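Local coordinates for protein GCN5-related N-acetyltransferase:Aminotransferase, class-II (PDB 2FIW) that binds acetyl coenzyme A and probably transfers its acetyl group to an amine of an unidentified substrate, at residues A[105-108]-A[109-112]. Residues are numbered along the deposited sequence; the frame is centred on the assembly and turned at random.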
loop_
_atom_site.group_PDB
_atom_site.type_symbol
_atom_site.label_atom_id
_atom_site.label_comp_id
_atom_site.label_asym_id
_atom_site.label_seq_id
_atom_site.Cartn_x
_atom_site.Cartn_y
_atom_site.Cartn_z
ATOM N N ASP A 105 0.151 9.015 -5.944
ATOM C CA ASP A 105 0.409 10.407 -6.317
ATOM C C ASP A 105 0.560 11.314 -5.077
ATOM O O ASP A 105 1.455 12.161 -5.020
ATOM C CB ASP A 105 -0.731 10.940 -7.189
ATOM C CG ASP A 105 -0.767 10.320 -8.599
ATOM O OD1 ASP A 105 0.229 9.681 -9.041
ATOM O OD2 ASP A 105 -1.818 10.476 -9.265
ATOM N N ALA A 106 -0.321 11.137 -4.092
ATOM C CA ALA A 106 -0.246 11.923 -2.848
ATOM C C ALA A 106 1.046 11.677 -2.086
ATOM O O ALA A 106 1.654 12.626 -1.587
ATOM C CB ALA A 106 -1.452 11.681 -1.969
ATOM N N LEU A 107 1.481 10.415 -2.036
ATOM C CA LEU A 107 2.734 10.051 -1.381
ATOM C C LEU A 107 3.973 10.611 -2.092
ATOM O O LEU A 107 4.917 11.055 -1.437
ATOM C CB LEU A 107 2.850 8.538 -1.186
ATOM C CG LEU A 107 1.860 7.812 -0.253
ATOM C CD1 LEU A 107 2.383 6.419 0.056
ATOM C CD2 LEU A 107 1.575 8.571 1.045
ATOM N N GLU A 108 3.970 10.605 -3.420
ATOM C CA GLU A 108 5.069 11.221 -4.183
ATOM C C GLU A 108 5.152 12.749 -4.020
ATOM O O GLU A 108 6.244 13.292 -3.931
ATOM C CB GLU A 108 4.988 10.832 -5.655
ATOM C CG GLU A 108 4.916 9.335 -5.825
ATOM C CD GLU A 108 4.793 8.863 -7.259
ATOM O OE1 GLU A 108 4.595 9.698 -8.181
ATOM O OE2 GLU A 108 4.898 7.631 -7.450
ATOM N N LYS A 109 4.009 13.432 -3.979
ATOM C CA LYS A 109 3.967 14.884 -3.736
ATOM C C LYS A 109 4.535 15.175 -2.345
ATOM O O LYS A 109 5.393 16.043 -2.188
ATOM C CB LYS A 109 2.522 15.399 -3.859
ATOM C CG LYS A 109 2.291 16.895 -3.601
ATOM C CD LYS A 109 0.804 17.223 -3.859
ATOM C CE LYS A 109 0.456 18.713 -3.701
ATOM N NZ LYS A 109 0.701 19.539 -4.936
ATOM N N LEU A 110 4.054 14.413 -1.360
ATOM C CA LEU A 110 4.483 14.489 0.027
ATOM C C LEU A 110 5.979 14.230 0.171
ATOM O O LEU A 110 6.647 14.897 0.956
ATOM C CB LEU A 110 3.715 13.445 0.844
ATOM C CG LEU A 110 3.072 13.717 2.194
ATOM C CD1 LEU A 110 2.482 15.124 2.316
ATOM C CD2 LEU A 110 1.993 12.668 2.399
ATOM N N ALA A 111 6.493 13.260 -0.579
ATOM C CA ALA A 111 7.900 12.890 -0.503
ATOM C C ALA A 111 8.808 13.897 -1.236
ATOM O O ALA A 111 9.888 14.231 -0.753
ATOM C CB ALA A 111 8.107 11.483 -1.023
ATOM N N GLY A 112 8.376 14.371 -2.398
ATOM C CA GLY A 112 9.069 15.461 -3.089
ATOM C C GLY A 112 9.179 16.686 -2.194
ATOM O O GLY A 112 10.258 17.248 -2.036
#
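Leu107 sets CG anti to its carbonyl carbon (chi1 -65°) and Leu110 lies off the staggered positions at -135°, and with these torsions the two leucines bring their CD2 methyls to 4.3 Å of each other. This apolar touch joins successive turns of helix 99-112, the helix of the beta-alpha-beta unit between strands 84-90 and 118-123. One face of the helix packs on the central sheet: Leu107 reaches Leu65, Ala77 and Leu79, Leu110 meets Leu63, and Ala111 packs on Leu79 and Leu119.

Four i to i+4 backbone bonds link the two segments. Lys109 N donates to Asp105 O and Leu110 N to Ala106 O, each at 3.0 Å, while Gly112 N approaches Glu108 O at 2.8 Å. The bond from Ala111 N to Leu107 O is as short but more bent, at 142°, and Ala111 CB sits 3.2 Å from the same Leu107 O.

The carboxylate of Glu108 is held by partners outside this stretch: OE2 by a hydrogen bond to Tyr136, OE1 by a salt bridge to Lys158. Backbone bonding thus satisfies four carbonyls within the helix, and the salt bridge of Glu108 probably helps hold the helix to strand 149-159.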